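Local coordinates for endo-beta-mannanase (Opitutaceae bacterium TAV5, PDB 7BOB), which probably removes mannose units from the ends of beta-1,4-linked manno-oligosaccharides, as an exo-acting family 5 glycoside hydrolase of a termite hindgut bacterium, at residues Val171-Arg183 with Arg224-Val236. Sequence-based numbering, arbitrary orientation.
Sequences VHEWCRRMTGAIR and RMVPNPAQPGIDV
A helix-to-loop contact on the outside of the (beta/alpha)8 barrel of family 5 joins His172, Cys175, Thr179 and Arg183, one stripe of helix 168-183, to the loop before strand 237-241, with Pro232 at its apolar end and Asp235 at its ionic end. The CD of Pro232 sits over the face of the His172 imidazole, 3.9 Å from the ring centroid, a CH-pi contact, while its CG rests on the helix backbone, 3.5 Å from His172 O. A rigid proline suits this place, the second position of the type II turn Gln231-Ile234. Gly233 follows with phi 80°, where a CB would press on the preceding carbonyl O and clash with Thr179 OG1, which explains the glycine. The Ile234 side chain meets Cys175 SG and Thr179 CG2, SG to CG1 at 3.9 Å; chi1 of 58° turns the Thr179 hydroxyl back to its own helix, near Cys175 O and Arg176 O, and leaves the methyl for the loop. Arg183, extended from CG to NE, brings NH2 to Asp235 OD2 at 2.7 Å (161°), on the syn side of the carboxylate, and to Gly233 O at 2.9 Å, above the carbonyl plane. Its NH1 binds Pro187 O and Ala189 O; Asp235 OD2 also takes the Ile191 N-H. The Arg224 guanidinium stacks flat on that of Arg183, centres 3.7 Å apart, its NH1 making a weak salt bridge to Asp235 OD1. A leucine in place of Arg183 would probably cost Gly233 O and Asp235 OD2 this donor and leave Arg224 without its stacking partner. The shared carboxylate probably offsets much of the repulsion between the stacked arginines, so that two cations can lie face to face.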
ATOM      1  N   VAL A 171     -13.114   4.556 -19.441  1.00 49.39           N
ATOM      2  CA  VAL A 171     -12.304   3.953 -20.496  1.00 50.86           C
ATOM      3  C   VAL A 171     -13.198   3.346 -21.563  1.00 52.93           C
ATOM      4  O   VAL A 171     -12.940   3.490 -22.766  1.00 52.13           O
ATOM      5  CB  VAL A 171     -11.345   2.896 -19.916  1.00 51.26           C
ATOM      6  CG1 VAL A 171     -10.717   2.047 -21.045  1.00 47.21           C
ATOM      7  CG2 VAL A 171     -10.277   3.549 -19.032  1.00 49.69           C
ATOM      8  N   HIS A 172     -14.255   2.648 -21.141  1.00 50.38           N
ATOM      9  CA  HIS A 172     -15.214   2.090 -22.088  1.00 52.30           C
ATOM     10  C   HIS A 172     -15.796   3.180 -22.975  1.00 57.30           C
ATOM     11  O   HIS A 172     -15.907   3.002 -24.199  1.00 51.12           O
ATOM     12  CB  HIS A 172     -16.314   1.353 -21.322  1.00 54.63           C
ATOM     13  CG  HIS A 172     -17.365   0.724 -22.184  1.00 53.87           C
ATOM     14  ND1 HIS A 172     -17.512  -0.642 -22.300  1.00 59.25           N
ATOM     15  CD2 HIS A 172     -18.353   1.272 -22.931  1.00 54.96           C
ATOM     16  CE1 HIS A 172     -18.531  -0.910 -23.096  1.00 55.72           C
ATOM     17  NE2 HIS A 172     -19.058   0.235 -23.493  1.00 58.06           N
ATOM     18  N   GLU A 173     -16.137   4.336 -22.374  1.00 55.80           N
ATOM     19  CA  GLU A 173     -16.732   5.423 -23.137  1.00 52.39           C
ATOM     20  C   GLU A 173     -15.722   6.042 -24.095  1.00 57.29           C
ATOM     21  O   GLU A 173     -16.063   6.363 -25.237  1.00 59.28           O
ATOM     22  CB  GLU A 173     -17.310   6.480 -22.184  1.00 54.90           C
ATOM     23  CG  GLU A 173     -17.819   7.766 -22.846  1.00 53.65           C
ATOM     24  CD  GLU A 173     -18.999   7.529 -23.808  1.00 59.53           C
ATOM     25  OE1 GLU A 173     -19.598   6.434 -23.801  1.00 64.19           O
ATOM     26  OE2 GLU A 173     -19.336   8.442 -24.581  1.00 62.21           O
ATOM     27  N   TRP A 174     -14.477   6.226 -23.649  1.00 55.03           N
ATOM     28  CA  TRP A 174     -13.457   6.800 -24.520  1.00 51.87           C
ATOM     29  C   TRP A 174     -13.237   5.925 -25.740  1.00 56.87           C
ATOM     30  O   TRP A 174     -13.056   6.429 -26.864  1.00 56.01           O
ATOM     31  CB  TRP A 174     -12.157   6.954 -23.745  1.00 52.63           C
ATOM     32  CG  TRP A 174     -11.044   7.572 -24.510  1.00 53.14           C
ATOM     33  CD1 TRP A 174     -10.739   8.904 -24.579  1.00 50.23           C
ATOM     34  CD2 TRP A 174     -10.050   6.888 -25.279  1.00 50.67           C
ATOM     35  NE1 TRP A 174      -9.622   9.088 -25.353  1.00 51.94           N
ATOM     36  CE2 TRP A 174      -9.180   7.868 -25.798  1.00 51.13           C
ATOM     37  CE3 TRP A 174      -9.811   5.546 -25.581  1.00 50.10           C
ATOM     38  CZ2 TRP A 174      -8.091   7.549 -26.608  1.00 50.65           C
ATOM     39  CZ3 TRP A 174      -8.726   5.228 -26.384  1.00 48.43           C
ATOM     40  CH2 TRP A 174      -7.878   6.222 -26.885  1.00 52.72           C
ATOM     41  N   CYS A 175     -13.264   4.606 -25.529  1.00 55.03           N
ATOM     42  CA  CYS A 175     -13.056   3.654 -26.611  1.00 54.66           C
ATOM     43  C   CYS A 175     -14.204   3.717 -27.611  1.00 55.60           C
ATOM     44  O   CYS A 175     -13.981   3.724 -28.823  1.00 53.20           O
ATOM     45  CB  CYS A 175     -12.903   2.244 -26.027  1.00 51.79           C
ATOM     46  SG  CYS A 175     -12.643   0.921 -27.220  1.00 51.15           S
ATOM     47  N   ARG A 176     -15.441   3.786 -27.106  1.00 57.47           N
ATOM     48  CA  ARG A 176     -16.599   4.003 -27.966  1.00 58.53           C
ATOM     49  C   ARG A 176     -16.447   5.283 -28.772  1.00 55.82           C
ATOM     50  O   ARG A 176     -16.699   5.297 -29.982  1.00 56.79           O
ATOM     51  CB  ARG A 176     -17.887   4.060 -27.133  1.00 61.25           C
ATOM     52  CG  ARG A 176     -19.188   3.910 -27.949  1.00 61.10           C
ATOM     53  CD  ARG A 176     -20.432   4.324 -27.146  1.00 59.34           C
ATOM     54  NE  ARG A 176     -20.335   5.695 -26.660  1.00 57.61           N
ATOM     55  CZ  ARG A 176     -20.711   6.766 -27.364  1.00 62.96           C
ATOM     56  NH1 ARG A 176     -21.222   6.620 -28.585  1.00 60.34           N
ATOM     57  NH2 ARG A 176     -20.574   7.984 -26.854  1.00 53.71           N
ATOM     58  N   ARG A 177     -16.015   6.363 -28.119  1.00 55.65           N
ATOM     59  CA  ARG A 177     -15.926   7.647 -28.809  1.00 55.63           C
ATOM     60  C   ARG A 177     -14.824   7.645 -29.859  1.00 52.48           C
ATOM     61  O   ARG A 177     -15.009   8.187 -30.952  1.00 55.35           O
ATOM     62  CB  ARG A 177     -15.697   8.770 -27.808  1.00 53.48           C
ATOM     63  CG  ARG A 177     -16.919   9.105 -26.960  1.00 59.45           C
ATOM     64  CD  ARG A 177     -17.968   9.874 -27.746  1.00 58.29           C
ATOM     65  NE  ARG A 177     -17.385  10.955 -28.536  1.00 64.19           N
ATOM     66  CZ  ARG A 177     -17.251  12.211 -28.117  1.00 62.65           C
ATOM     67  NH1 ARG A 177     -17.662  12.570 -26.913  1.00 61.84           N
ATOM     68  NH2 ARG A 177     -16.714  13.120 -28.916  1.00 66.90           N
ATOM     69  N   MET A 178     -13.668   7.055 -29.550  1.00 51.52           N
ATOM     70  CA  MET A 178     -12.563   7.101 -30.498  1.00 52.33           C
ATOM     71  C   MET A 178     -12.785   6.141 -31.663  1.00 54.58           C
ATOM     72  O   MET A 178     -12.427   6.455 -32.797  1.00 50.92           O
ATOM     73  CB  MET A 178     -11.241   6.787 -29.806  1.00 54.41           C
ATOM     74  CG  MET A 178     -10.863   7.750 -28.710  1.00 52.30           C
ATOM     75  SD  MET A 178     -11.010   9.476 -29.230  1.00 52.66           S
ATOM     76  CE  MET A 178     -12.195  10.099 -28.052  1.00 52.92           C
ATOM     77  N   THR A 179     -13.365   4.967 -31.411  1.00 57.78           N
ATOM     78  CA  THR A 179     -13.746   4.111 -32.528  1.00 55.95           C
ATOM     79  C   THR A 179     -14.855   4.761 -33.349  1.00 54.34           C
ATOM     80  O   THR A 179     -14.830   4.712 -34.580  1.00 55.20           O
ATOM     81  CB  THR A 179     -14.196   2.735 -32.032  1.00 55.14           C
ATOM     82  OG1 THR A 179     -15.292   2.891 -31.113  1.00 54.48           O
ATOM     83  CG2 THR A 179     -13.040   1.984 -31.372  1.00 52.61           C
ATOM     84  N   GLY A 180     -15.838   5.366 -32.682  1.00 55.89           N
ATOM     85  CA  GLY A 180     -16.920   6.007 -33.406  1.00 57.02           C
ATOM     86  C   GLY A 180     -16.433   7.125 -34.307  1.00 57.51           C
ATOM     87  O   GLY A 180     -16.948   7.312 -35.415  1.00 56.40           O
ATOM     88  N   ALA A 181     -15.429   7.879 -33.841  1.00 57.24           N
ATOM     89  CA  ALA A 181     -14.844   8.945 -34.653  1.00 57.42           C
ATOM     90  C   ALA A 181     -14.162   8.379 -35.888  1.00 60.31           C
ATOM     91  O   ALA A 181     -14.246   8.958 -36.979  1.00 60.26           O
ATOM     92  CB  ALA A 181     -13.840   9.745 -33.824  1.00 54.80           C
ATOM     93  N   ILE A 182     -13.456   7.259 -35.730  1.00 56.08           N
ATOM     94  CA  ILE A 182     -12.804   6.642 -36.874  1.00 57.37           C
ATOM     95  C   ILE A 182     -13.851   6.201 -37.889  1.00 60.10           C
ATOM     96  O   ILE A 182     -13.661   6.329 -39.108  1.00 60.41           O
ATOM     97  CB  ILE A 182     -11.916   5.477 -36.400  1.00 53.70           C
ATOM     98  CG1 ILE A 182     -10.595   6.011 -35.842  1.00 52.31           C
ATOM     99  CG2 ILE A 182     -11.669   4.467 -37.522  1.00 53.49           C
ATOM    100  CD1 ILE A 182      -9.980   5.091 -34.780  1.00 57.46           C
ATOM    101  N   ARG A 183     -14.992   5.721 -37.399  1.00 57.27           N
ATOM    102  CA  ARG A 183     -16.035   5.210 -38.271  1.00 62.99           C
ATOM    103  C   ARG A 183     -16.894   6.311 -38.879  1.00 60.85           C
ATOM    104  O   ARG A 183     -17.703   6.016 -39.764  1.00 63.97           O
ATOM    105  CB  ARG A 183     -16.907   4.204 -37.505  1.00 59.22           C
ATOM    106  CG  ARG A 183     -16.164   2.910 -37.139  1.00 59.88           C
ATOM    107  CD  ARG A 183     -17.112   1.760 -36.771  1.00 56.73           C
ATOM    108  NE  ARG A 183     -16.402   0.691 -36.071  1.00 56.53           N
ATOM    109  CZ  ARG A 183     -15.592  -0.188 -36.655  1.00 59.03           C
ATOM    110  NH1 ARG A 183     -15.387  -0.172 -37.972  1.00 55.57           N
ATOM    111  NH2 ARG A 183     -14.989  -1.103 -35.917  1.00 59.06           N
ATOM    112  N   ARG A 224     -22.877  -1.857 -32.745  1.00 97.05           N
ATOM    113  CA  ARG A 224     -22.174  -2.497 -33.847  1.00 91.92           C
ATOM    114  C   ARG A 224     -21.945  -3.931 -33.465  1.00 87.05           C
ATOM    115  O   ARG A 224     -21.842  -4.235 -32.308  1.00 89.48           O
ATOM    116  CB  ARG A 224     -20.814  -1.843 -34.105  1.00 86.46           C
ATOM    117  CG  ARG A 224     -20.227  -2.167 -35.470  1.00 82.73           C
ATOM    118  CD  ARG A 224     -19.556  -1.005 -36.131  1.00 76.60           C
ATOM    119  NE  ARG A 224     -19.284  -1.308 -37.522  1.00 76.50           N
ATOM    120  CZ  ARG A 224     -18.422  -2.215 -37.941  1.00 74.33           C
ATOM    121  NH1 ARG A 224     -17.720  -2.919 -37.078  1.00 70.04           N
ATOM    122  NH2 ARG A 224     -18.264  -2.406 -39.230  1.00 66.24           N
ATOM    123  N   MET A 225     -21.764  -4.811 -34.419  1.00 87.46           N
ATOM    124  CA  MET A 225     -21.488  -6.169 -34.072  1.00 86.02           C
ATOM    125  C   MET A 225     -20.008  -6.171 -33.808  1.00 78.73           C
ATOM    126  O   MET A 225     -19.250  -5.924 -34.696  1.00 78.26           O
ATOM    127  CB  MET A 225     -21.830  -7.078 -35.244  1.00 92.03           C
ATOM    128  CG  MET A 225     -23.324  -7.147 -35.569  1.00101.84           C
ATOM    129  SD  MET A 225     -23.855  -8.265 -36.897  1.00121.50           S
ATOM    130  CE  MET A 225     -23.368  -7.346 -38.351  1.00 98.57           C
ATOM    131  N   VAL A 226     -19.593  -6.419 -32.583  1.00 67.39           N
ATOM    132  CA  VAL A 226     -18.171  -6.440 -32.257  1.00 60.88           C
ATOM    133  C   VAL A 226     -17.937  -7.646 -31.344  1.00 57.36           C
ATOM    134  O   VAL A 226     -18.811  -7.964 -30.527  1.00 57.65           O
ATOM    135  CB  VAL A 226     -17.766  -5.092 -31.636  1.00 65.59           C
ATOM    136  CG1 VAL A 226     -16.583  -5.226 -30.727  1.00 63.65           C
ATOM    137  CG2 VAL A 226     -17.495  -4.045 -32.722  1.00 63.69           C
ATOM    138  N   PRO A 227     -16.821  -8.378 -31.459  1.00 52.75           N
ATOM    139  CA  PRO A 227     -16.712  -9.630 -30.684  1.00 55.66           C
ATOM    140  C   PRO A 227     -16.616  -9.419 -29.180  1.00 56.90           C
ATOM    141  O   PRO A 227     -17.181 -10.215 -28.430  1.00 52.77           O
ATOM    142  CB  PRO A 227     -15.448 -10.294 -31.246  1.00 52.22           C
ATOM    143  CG  PRO A 227     -14.669  -9.216 -31.854  1.00 52.57           C
ATOM    144  CD  PRO A 227     -15.644  -8.158 -32.318  1.00 56.34           C
ATOM    145  N   ASN A 228     -15.937  -8.366 -28.712  1.00 59.67           N
ATOM    146  CA  ASN A 228     -15.680  -8.157 -27.285  1.00 55.82           C
ATOM    147  C   ASN A 228     -16.341  -6.850 -26.854  1.00 54.25           C
ATOM    148  O   ASN A 228     -15.704  -5.785 -26.860  1.00 50.48           O
ATOM    149  CB  ASN A 228     -14.174  -8.157 -26.994  1.00 54.16           C
ATOM    150  CG  ASN A 228     -13.844  -7.797 -25.524  1.00 56.08           C
ATOM    151  OD1 ASN A 228     -14.663  -7.990 -24.623  1.00 54.30           O
ATOM    152  ND2 ASN A 228     -12.645  -7.254 -25.299  1.00 53.00           N
ATOM    153  N   PRO A 229     -17.603  -6.897 -26.416  1.00 58.71           N
ATOM    154  CA  PRO A 229     -18.341  -5.655 -26.104  1.00 58.66           C
ATOM    155  C   PRO A 229     -17.717  -4.781 -25.013  1.00 57.62           C
ATOM    156  O   PRO A 229     -18.066  -3.594 -24.928  1.00 58.19           O
ATOM    157  CB  PRO A 229     -19.721  -6.167 -25.666  1.00 66.49           C
ATOM    158  CG  PRO A 229     -19.801  -7.582 -26.197  1.00 70.20           C
ATOM    159  CD  PRO A 229     -18.403  -8.107 -26.168  1.00 61.61           C
ATOM    160  N   ALA A 230     -16.819  -5.316 -24.180  1.00 51.35           N
ATOM    161  CA  ALA A 230     -16.137  -4.474 -23.205  1.00 52.95           C
ATOM    162  C   ALA A 230     -15.153  -3.537 -23.866  1.00 54.58           C
ATOM    163  O   ALA A 230     -14.700  -2.584 -23.225  1.00 51.25           O
ATOM    164  CB  ALA A 230     -15.406  -5.322 -22.165  1.00 52.67           C
ATOM    165  N   GLN A 231     -14.820  -3.791 -25.135  1.00 55.30           N
ATOM    166  CA  GLN A 231     -14.015  -2.900 -25.966  1.00 53.20           C
ATOM    167  C   GLN A 231     -14.875  -2.526 -27.170  1.00 54.72           C
ATOM    168  O   GLN A 231     -14.726  -3.090 -28.268  1.00 51.69           O
ATOM    169  CB  GLN A 231     -12.700  -3.564 -26.371  1.00 53.73           C
ATOM    170  CG  GLN A 231     -11.728  -3.765 -25.193  1.00 53.63           C
ATOM    171  CD  GLN A 231     -10.480  -4.538 -25.587  1.00 51.20           C
ATOM    172  OE1 GLN A 231      -9.970  -4.387 -26.690  1.00 55.35           O
ATOM    173  NE2 GLN A 231     -10.000  -5.386 -24.696  1.00 52.51           N
ATOM    174  N   PRO A 232     -15.794  -1.581 -26.997  1.00 54.98           N
ATOM    175  CA  PRO A 232     -16.767  -1.300 -28.056  1.00 53.43           C
ATOM    176  C   PRO A 232     -16.089  -0.769 -29.306  1.00 55.52           C
ATOM    177  O   PRO A 232     -15.166   0.048 -29.242  1.00 52.19           O
ATOM    178  CB  PRO A 232     -17.678  -0.246 -27.425  1.00 52.23           C
ATOM    179  CG  PRO A 232     -16.791   0.430 -26.417  1.00 54.07           C
ATOM    180  CD  PRO A 232     -15.959  -0.680 -25.847  1.00 55.64           C
ATOM    181  N   GLY A 233     -16.546  -1.258 -30.451  1.00 52.70           N
ATOM    182  CA  GLY A 233     -16.000  -0.792 -31.707  1.00 54.82           C
ATOM    183  C   GLY A 233     -14.678  -1.402 -32.116  1.00 56.41           C
ATOM    184  O   GLY A 233     -14.118  -0.973 -33.128  1.00 53.66           O
ATOM    185  N   ILE A 234     -14.165  -2.393 -31.381  1.00 50.10           N
ATOM    186  CA  ILE A 234     -12.876  -3.014 -31.685  1.00 50.16           C
ATOM    187  C   ILE A 234     -13.128  -4.336 -32.403  1.00 52.96           C
ATOM    188  O   ILE A 234     -13.784  -5.229 -31.855  1.00 51.13           O
ATOM    189  CB  ILE A 234     -12.048  -3.232 -30.408  1.00 54.99           C
ATOM    190  CG1 ILE A 234     -11.708  -1.880 -29.762  1.00 50.26           C
ATOM    191  CG2 ILE A 234     -10.788  -4.029 -30.735  1.00 50.82           C
ATOM    192  CD1 ILE A 234     -10.742  -1.074 -30.576  1.00 48.56           C
ATOM    193  N   ASP A 235     -12.627  -4.470 -33.633  1.00 49.29           N
ATOM    194  CA  ASP A 235     -12.867  -5.697 -34.389  1.00 51.16           C
ATOM    195  C   ASP A 235     -11.840  -6.772 -34.089  1.00 47.59           C
ATOM    196  O   ASP A 235     -12.163  -7.957 -34.162  1.00 49.43           O
ATOM    197  CB  ASP A 235     -12.865  -5.422 -35.910  1.00 50.00           C
ATOM    198  CG  ASP A 235     -13.840  -4.336 -36.302  1.00 51.73           C
ATOM    199  OD1 ASP A 235     -15.064  -4.587 -36.284  1.00 55.51           O
ATOM    200  OD2 ASP A 235     -13.387  -3.210 -36.592  1.00 54.04           O
ATOM    201  N   VAL A 236     -10.599  -6.389 -33.800  1.00 47.71           N
ATOM    202  CA  VAL A 236      -9.507  -7.340 -33.630  1.00 50.20           C
ATOM    203  C   VAL A 236      -8.826  -7.064 -32.294  1.00 50.29           C
ATOM    204  O   VAL A 236      -8.189  -6.017 -32.122  1.00 48.92           O
ATOM    205  CB  VAL A 236      -8.477  -7.258 -34.765  1.00 50.19           C
ATOM    206  CG1 VAL A 236      -7.377  -8.269 -34.513  1.00 48.13           C
ATOM    207  CG2 VAL A 236      -9.142  -7.497 -36.131  1.00 53.50           C
TER